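Local coordinates for RagA protein (Porphyromonas gingivalis, PDB 6SLN) that probably acts as a TonB-dependent outer-membrane transporter, a beta-barrel closed by a plug that moves nutrients into the periplasm, at residues 172-177 with 439-444; 177-182 with 350-355. All coordinates share one frame; numbering follows the deposited sequence.

Interaction 1 (172-177 with 439-444); sequences VATMNP and SHQANV. With C8E ((hydroxyethyloxy)tri(ethyloxy)octane), chain I.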
loop_
_atom_site.group_PDB
_atom_site.type_symbol
_atom_site.label_atom_id
_atom_site.label_comp_id
_atom_site.label_asym_id
_atom_site.label_seq_id
_atom_site.Cartn_x
_atom_site.Cartn_y
_atom_site.Cartn_z
ATOM N N VAL A 172 -22.147 12.269 -0.602
ATOM C CA VAL A 172 -23.043 13.422 -0.667
ATOM C C VAL A 172 -22.323 14.684 -0.201
ATOM O O VAL A 172 -22.509 15.757 -0.780
ATOM C CB VAL A 172 -24.323 13.168 0.150
ATOM C CG1 VAL A 172 -25.105 14.462 0.301
ATOM C CG2 VAL A 172 -25.180 12.131 -0.521
ATOM N N ALA A 173 -21.484 14.575 0.841
ATOM C CA ALA A 173 -20.651 15.703 1.264
ATOM C C ALA A 173 -19.661 16.168 0.184
ATOM O O ALA A 173 -19.261 17.340 0.187
ATOM C CB ALA A 173 -19.880 15.340 2.534
ATOM N N THR A 174 -19.229 15.281 -0.720
ATOM C CA THR A 174 -18.335 15.704 -1.795
ATOM C C THR A 174 -19.071 16.423 -2.917
ATOM O O THR A 174 -18.441 16.769 -3.921
ATOM C CB THR A 174 -17.563 14.510 -2.387
ATOM O OG1 THR A 174 -18.443 13.662 -3.153
ATOM C CG2 THR A 174 -16.857 13.688 -1.282
ATOM N N MET A 175 -20.373 16.660 -2.770
ATOM C CA MET A 175 -21.181 17.325 -3.782
ATOM C C MET A 175 -21.487 18.758 -3.361
ATOM O O MET A 175 -21.623 19.063 -2.173
ATOM C CB MET A 175 -22.501 16.583 -4.020
ATOM C CG MET A 175 -22.400 15.102 -4.419
ATOM S SD MET A 175 -23.941 14.629 -5.232
ATOM C CE MET A 175 -23.514 13.031 -5.909
ATOM N N ASN A 176 -21.611 19.630 -4.349
ATOM C CA ASN A 176 -21.955 21.025 -4.111
ATOM C C ASN A 176 -23.465 21.138 -3.910
ATOM O O ASN A 176 -24.235 20.968 -4.866
ATOM C CB ASN A 176 -21.457 21.881 -5.285
ATOM C CG ASN A 176 -21.725 23.372 -5.114
ATOM O OD1 ASN A 176 -22.317 23.823 -4.126
ATOM N ND2 ASN A 176 -21.293 24.148 -6.104
ATOM N N PRO A 177 -23.927 21.448 -2.691
ATOM C CA PRO A 177 -25.374 21.440 -2.424
ATOM C C PRO A 177 -26.126 22.550 -3.113
ATOM O O PRO A 177 -27.364 22.515 -3.127
ATOM C CB PRO A 177 -25.455 21.593 -0.903
ATOM C CG PRO A 177 -24.018 21.572 -0.410
ATOM C CD PRO A 177 -23.170 21.980 -1.550
ATOM N N SER A 439 -9.099 12.588 -1.747
ATOM C CA SER A 439 -10.079 11.685 -2.314
ATOM C C SER A 439 -10.451 12.170 -3.700
ATOM O O SER A 439 -10.770 13.354 -3.889
ATOM C CB SER A 439 -11.329 11.590 -1.441
ATOM O OG SER A 439 -11.241 10.496 -0.551
ATOM N N HIS A 440 -10.421 11.256 -4.663
ATOM C CA HIS A 440 -10.878 11.550 -6.011
ATOM C C HIS A 440 -12.220 10.843 -6.178
ATOM O O HIS A 440 -12.275 9.616 -6.344
ATOM C CB HIS A 440 -9.828 11.137 -7.043
ATOM C CG HIS A 440 -8.538 11.895 -6.916
ATOM N ND1 HIS A 440 -7.304 11.310 -7.099
ATOM C CD2 HIS A 440 -8.296 13.189 -6.582
ATOM C CE1 HIS A 440 -6.360 12.213 -6.900
ATOM N NE2 HIS A 440 -6.936 13.359 -6.585
ATOM N N GLN A 441 -13.295 11.633 -6.106
ATOM C CA GLN A 441 -14.664 11.166 -6.253
ATOM C C GLN A 441 -15.134 11.396 -7.678
ATOM O O GLN A 441 -15.019 12.510 -8.199
ATOM C CB GLN A 441 -15.602 11.890 -5.279
ATOM C CG GLN A 441 -16.997 11.294 -5.208
ATOM C CD GLN A 441 -16.971 9.884 -4.631
ATOM O OE1 GLN A 441 -16.066 9.538 -3.850
ATOM N NE2 GLN A 441 -17.955 9.057 -5.013
ATOM N N ALA A 442 -15.669 10.349 -8.297
ATOM C CA ALA A 442 -16.368 10.474 -9.563
ATOM C C ALA A 442 -17.659 9.687 -9.483
ATOM O O ALA A 442 -17.697 8.582 -8.932
ATOM C CB ALA A 442 -15.555 9.965 -10.727
ATOM N N ASN A 443 -18.711 10.269 -10.039
ATOM C CA ASN A 443 -20.049 9.699 -10.014
ATOM C C ASN A 443 -20.597 9.838 -11.422
ATOM O O ASN A 443 -20.818 10.957 -11.896
ATOM C CB ASN A 443 -20.929 10.414 -8.981
ATOM C CG ASN A 443 -20.235 10.582 -7.625
ATOM O OD1 ASN A 443 -19.894 9.598 -6.946
ATOM N ND2 ASN A 443 -20.038 11.830 -7.219
ATOM N N VAL A 444 -20.782 8.716 -12.108
ATOM C CA VAL A 444 -20.975 8.713 -13.558
ATOM C C VAL A 444 -22.309 8.033 -13.847
ATOM O O VAL A 444 -22.386 6.803 -13.894
ATOM C CB VAL A 444 -19.814 8.014 -14.275
ATOM C CG1 VAL A 444 -19.922 8.174 -15.765
ATOM C CG2 VAL A 444 -18.497 8.596 -13.827
HETATM C C1 C8E I . -12.604 25.412 -8.119
HETATM C C2 C8E I . -12.245 24.644 -9.393
HETATM C C3 C8E I . -13.141 23.427 -9.645
HETATM C C4 C8E I . -12.357 22.230 -10.213
HETATM C C5 C8E I . -12.961 20.883 -9.791
HETATM C C6 C8E I . -12.908 19.776 -10.851
HETATM C C7 C8E I . -13.288 18.411 -10.259
HETATM C C8 C8E I . -12.523 17.258 -10.925
HETATM O O9 C8E I . -12.429 16.125 -10.075
HETATM C C10 C8E I . -12.780 14.891 -10.683
HETATM C C11 C8E I . -12.132 13.714 -9.940
HETATM O O12 C8E I . -12.349 12.471 -10.598
HETATM C C13 C8E I . -11.439 11.433 -10.246
HETATM C C14 C8E I . -12.156 10.073 -10.305
HETATM O O15 C8E I . -11.332 8.921 -10.399
HETATM C C16 C8E I . -11.523 8.216 -11.621
HETATM C C17 C8E I . -13.000 8.040 -12.034
HETATM O O18 C8E I . -13.167 7.620 -13.391
HETATM C C19 C8E I . -14.480 7.190 -13.725
HETATM C C20 C8E I . -14.479 6.372 -15.021
HETATM O O21 C8E I . -15.774 6.117 -15.543
#
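Thr-174 and Gln-441 bring the two backbones closest, with 7.3 Å between Thr-174 CA and Gln-441 CA. Segment 172-177 takes in the last two residues of helix 169-173 and the loop that leaves it, closed by a backbone hydrogen bond from Met-175 N to Val-172 O at 3.1 Å. Facing it, 439-444 is fully extended and alternates its side chains: Ser-439, Gln-441 and Asn-443 point to the plug, while Ala-442 points away.

The threonine and glutamine side chains cross at about a right angle. Thr-174 OG1 sits between its own backbone N and carbonyl carbon (chi1 71°), where it binds Val-171 O in the preceding turn, and it rests against Gln-441 CG at 3.5 Å. What Gln-441 offers the threonine is therefore its aliphatic stem. The glutamine chain is bent by its second torsion (chi2 65°), and its OE1 is hydrogen-bonded to Thr-467 OG1 on the next strand. Beside this pair, the extended chain of Met-175 carries its CE methyl to the amide end of Asn-443, a plain packing contact. Met-175 also touches Ser-370 of strand 363-377.

On the far face the same strand meets detergent. Ala-442 CB is 3.4 Å from C14 of the C8E in chain I, and His-440 CB is 3.6 Å from C13 of that molecule. His-440 ND1 is hydrogen-bonded to Asn-468 of the second subunit, so this face of the strand also borders the second copy of the protein.

Strand 435-450 runs antiparallel between strands 363-377 and 456-475. The detergent marks its outer face; a buried plug loop packed on the inward residues of a barrel strand fits the plugged beta-barrel of TonB-dependent receptors.

Interaction 2 (177-182 with 350-355); sequences PNDFES and SGRLNF. With C8E ((hydroxyethyloxy)tri(ethyloxy)octane), chain J; C8E ((hydroxyethyloxy)tri(ethyloxy)octane), chain I.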
loop_
_atom_site.group_PDB
_atom_site.type_symbol
_atom_site.label_atom_id
_atom_site.label_comp_id
_atom_site.label_asym_id
_atom_site.label_seq_id
_atom_site.Cartn_x
_atom_site.Cartn_y
_atom_site.Cartn_z
ATOM N N PRO A 177 -23.927 21.448 -2.691
ATOM C CA PRO A 177 -25.374 21.440 -2.424
ATOM C C PRO A 177 -26.126 22.550 -3.113
ATOM O O PRO A 177 -27.364 22.515 -3.127
ATOM C CB PRO A 177 -25.455 21.593 -0.903
ATOM C CG PRO A 177 -24.018 21.572 -0.410
ATOM C CD PRO A 177 -23.170 21.980 -1.550
ATOM N N ASN A 178 -25.431 23.543 -3.668
ATOM C CA ASN A 178 -26.105 24.547 -4.478
ATOM C C ASN A 178 -26.634 23.974 -5.775
ATOM O O ASN A 178 -27.473 24.614 -6.420
ATOM C CB ASN A 178 -25.160 25.685 -4.795
ATOM C CG ASN A 178 -25.384 26.851 -3.913
ATOM O OD1 ASN A 178 -24.460 27.330 -3.281
ATOM N ND2 ASN A 178 -26.624 27.319 -3.845
ATOM N N ASP A 179 -26.124 22.811 -6.188
ATOM C CA ASP A 179 -26.644 22.092 -7.340
ATOM C C ASP A 179 -27.937 21.347 -7.039
ATOM O O ASP A 179 -28.533 20.792 -7.966
ATOM C CB ASP A 179 -25.594 21.110 -7.852
ATOM C CG ASP A 179 -24.289 21.789 -8.170
ATOM O OD1 ASP A 179 -24.330 22.992 -8.480
ATOM O OD2 ASP A 179 -23.232 21.129 -8.109
ATOM N N PHE A 180 -28.385 21.340 -5.778
ATOM C CA PHE A 180 -29.593 20.635 -5.368
ATOM C C PHE A 180 -30.826 21.501 -5.596
ATOM O O PHE A 180 -30.898 22.640 -5.119
ATOM C CB PHE A 180 -29.512 20.235 -3.897
ATOM C CG PHE A 180 -28.383 19.292 -3.574
ATOM C CD1 PHE A 180 -27.638 18.700 -4.573
ATOM C CD2 PHE A 180 -28.078 18.996 -2.258
ATOM C CE1 PHE A 180 -26.617 17.832 -4.262
ATOM C CE2 PHE A 180 -27.055 18.130 -1.940
ATOM C CZ PHE A 180 -26.325 17.547 -2.938
ATOM N N GLU A 181 -31.794 20.952 -6.327
ATOM C CA GLU A 181 -33.041 21.667 -6.577
ATOM C C GLU A 181 -34.002 21.497 -5.417
ATOM O O GLU A 181 -34.568 22.471 -4.909
ATOM C CB GLU A 181 -33.692 21.161 -7.864
ATOM C CG GLU A 181 -34.919 21.935 -8.283
ATOM C CD GLU A 181 -34.654 23.423 -8.351
ATOM O OE1 GLU A 181 -34.863 24.108 -7.327
ATOM O OE2 GLU A 181 -34.227 23.906 -9.425
ATOM N N SER A 182 -34.204 20.260 -4.994
ATOM C CA SER A 182 -35.139 19.970 -3.928
ATOM C C SER A 182 -34.647 18.739 -3.195
ATOM O O SER A 182 -33.689 18.076 -3.608
ATOM C CB SER A 182 -36.556 19.762 -4.469
ATOM O OG SER A 182 -36.532 19.092 -5.719
ATOM N N SER A 350 -15.442 20.979 -6.329
ATOM C CA SER A 350 -16.541 20.284 -6.980
ATOM C C SER A 350 -16.586 20.579 -8.469
ATOM O O SER A 350 -16.298 21.690 -8.916
ATOM C CB SER A 350 -17.891 20.691 -6.387
ATOM O OG SER A 350 -17.814 20.928 -5.001
ATOM N N GLY A 351 -16.997 19.579 -9.227
ATOM C CA GLY A 351 -17.465 19.812 -10.575
ATOM C C GLY A 351 -18.739 19.030 -10.816
ATOM O O GLY A 351 -18.880 17.892 -10.346
ATOM N N ARG A 352 -19.686 19.625 -11.531
ATOM C CA ARG A 352 -20.880 18.901 -11.924
ATOM C C ARG A 352 -21.286 19.323 -13.324
ATOM O O ARG A 352 -21.326 20.518 -13.630
ATOM C CB ARG A 352 -22.039 19.151 -10.956
ATOM C CG ARG A 352 -23.415 18.986 -11.631
ATOM C CD ARG A 352 -24.568 19.152 -10.664
ATOM N NE ARG A 352 -24.449 18.239 -9.533
ATOM C CZ ARG A 352 -24.636 16.926 -9.615
ATOM N NH1 ARG A 352 -24.970 16.374 -10.782
ATOM N NH2 ARG A 352 -24.497 16.166 -8.530
ATOM N N LEU A 353 -21.599 18.343 -14.163
ATOM C CA LEU A 353 -22.228 18.588 -15.455
ATOM C C LEU A 353 -23.502 17.756 -15.505
ATOM O O LEU A 353 -23.443 16.522 -15.486
ATOM C CB LEU A 353 -21.294 18.242 -16.619
ATOM C CG LEU A 353 -21.948 18.519 -17.970
ATOM C CD1 LEU A 353 -22.423 19.965 -18.034
ATOM C CD2 LEU A 353 -21.022 18.207 -19.137
ATOM N N ASN A 354 -24.646 18.431 -15.532
ATOM C CA ASN A 354 -25.942 17.795 -15.703
ATOM C C ASN A 354 -26.420 18.043 -17.125
ATOM O O ASN A 354 -26.346 19.167 -17.626
ATOM C CB ASN A 354 -26.961 18.349 -14.708
ATOM C CG ASN A 354 -26.925 17.649 -13.364
ATOM O OD1 ASN A 354 -26.026 16.859 -13.071
ATOM N ND2 ASN A 354 -27.902 17.954 -12.530
ATOM N N PHE A 355 -26.924 16.994 -17.765
ATOM C CA PHE A 355 -27.236 17.034 -19.185
ATOM C C PHE A 355 -28.498 16.225 -19.443
ATOM O O PHE A 355 -28.765 15.237 -18.753
ATOM C CB PHE A 355 -26.053 16.491 -19.977
ATOM C CG PHE A 355 -26.396 15.986 -21.327
ATOM C CD1 PHE A 355 -26.797 16.860 -22.325
ATOM C CD2 PHE A 355 -26.275 14.636 -21.619
ATOM C CE1 PHE A 355 -27.100 16.395 -23.590
ATOM C CE2 PHE A 355 -26.575 14.160 -22.880
ATOM C CZ PHE A 355 -26.989 15.039 -23.867
HETATM C C1 C8E J . -17.855 22.910 -16.503
HETATM C C2 C8E J . -17.095 21.821 -15.739
HETATM C C3 C8E J . -17.896 20.526 -15.481
HETATM C C4 C8E J . -17.078 19.515 -14.654
HETATM C C5 C8E J . -17.834 18.246 -14.256
HETATM C C6 C8E J . -16.909 17.074 -13.904
HETATM C C7 C8E J . -17.687 15.913 -13.277
HETATM C C8 C8E J . -16.802 14.731 -12.865
HETATM O O9 C8E J . -16.944 13.657 -13.782
HETATM C C10 C8E J . -15.970 12.630 -13.644
HETATM C C11 C8E J . -15.244 12.367 -14.969
HETATM O O12 C8E J . -15.732 11.262 -15.705
HETATM C C13 C8E J . -16.023 11.593 -17.059
HETATM C C14 C8E J . -16.786 10.479 -17.795
HETATM O O15 C8E J . -17.882 10.985 -18.537
HETATM C C16 C8E J . -19.003 10.116 -18.627
HETATM C C17 C8E J . -19.620 10.185 -20.028
HETATM O O18 C8E J . -20.689 9.267 -20.199
HETATM C C19 C8E J . -21.960 9.856 -20.413
HETATM C C20 C8E J . -22.734 9.150 -21.534
HETATM O O21 C8E J . -24.125 9.080 -21.247
HETATM C C1 C8E I . -12.604 25.412 -8.119
HETATM C C2 C8E I . -12.245 24.644 -9.393
HETATM C C3 C8E I . -13.141 23.427 -9.645
HETATM C C4 C8E I . -12.357 22.230 -10.213
HETATM C C5 C8E I . -12.961 20.883 -9.791
HETATM C C6 C8E I . -12.908 19.776 -10.851
HETATM C C7 C8E I . -13.288 18.411 -10.259
HETATM C C8 C8E I . -12.523 17.258 -10.925
HETATM O O9 C8E I . -12.429 16.125 -10.075
HETATM C C10 C8E I . -12.780 14.891 -10.683
HETATM C C11 C8E I . -12.132 13.714 -9.940
HETATM O O12 C8E I . -12.349 12.471 -10.598
HETATM C C13 C8E I . -11.439 11.433 -10.246
HETATM C C14 C8E I . -12.156 10.073 -10.305
HETATM O O15 C8E I . -11.332 8.921 -10.399
HETATM C C16 C8E I . -11.523 8.216 -11.621
HETATM C C17 C8E I . -13.000 8.040 -12.034
HETATM O O18 C8E I . -13.167 7.620 -13.391
HETATM C C19 C8E I . -14.480 7.190 -13.725
HETATM C C20 C8E I . -14.479 6.372 -15.021
HETATM O O21 C8E I . -15.774 6.117 -15.543
#
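Arg-352 and Asp-179 account for nearly all the surface that this contact buries. Their side chains slide past each other in opposite directions, and the salt bridge between Asp-179 OD2 and Arg-352 NE is fairly long at 3.4 Å. OD2 lies at the guanidinium edge, near its plane, yet the carboxylate and guanidinium planes stand 82° apart, so the two charged groups do not pair in the flat, two-pronged way. The stems touch as well: Asp-179 CB is 3.6 Å from Arg-352 CD.

The arginine starts out straight and then bends at its third torsion (chi3 -55°), which turns the guanidinium along its own strand toward Asn-354. There NH1 gives a hydrogen bond to Asn-354 OD1 at 2.6 Å, with an N-H...O angle of 135°; the acceptor lies close to the guanidinium plane. Asn-354 is itself positioned by its ND2, which is bonded to Thr-208 OG1 and Lys-209 O of the plug. Asp-179 OD1 is hydrogen-bonded to Tyr-328 OH and Ser-330 OG, both on strand 325-337, while OD2 faces Arg-352 on strand 345-360. The arginine charge would probably stabilise the buried acid further.

Behind Arg-352 the strand backbone meets detergent, its N lying 3.6 Å from C5 of the C8E in chain J. Farther along the barrel strand, Phe-355 meets Tyr-327 of the second subunit. Strand 345-360 is flanked antiparallel by strands 325-337 and 363-377. On the plug side strand 180-186 pairs with strand 203-208, where Glu-181 and Ser-182 form a classic beta bulge opposite Gln-207.

In the fold
Interactions 1 and 2 have centres 10 Å apart and meet at Pro-177, the last residue of 172-177 and the first of 177-182, between helix 169-173 and strand 180-186. The barrel partners come in the reverse order, 350-355 before 439-444, so the chain between the partners of interaction 2 falls wholly within the longer span bridged by interaction 1. The contacts also touch directly, Met-175 SD packing 3.7 Å from Arg-352 NH2. One continuous run of plug chain thus reaches two barrel strands separated by strand 363-377, first by packing and then by charge, while a single C8E molecule, chain I, lies along the outside of both. Both contacts lie where the plug meets the barrel wall.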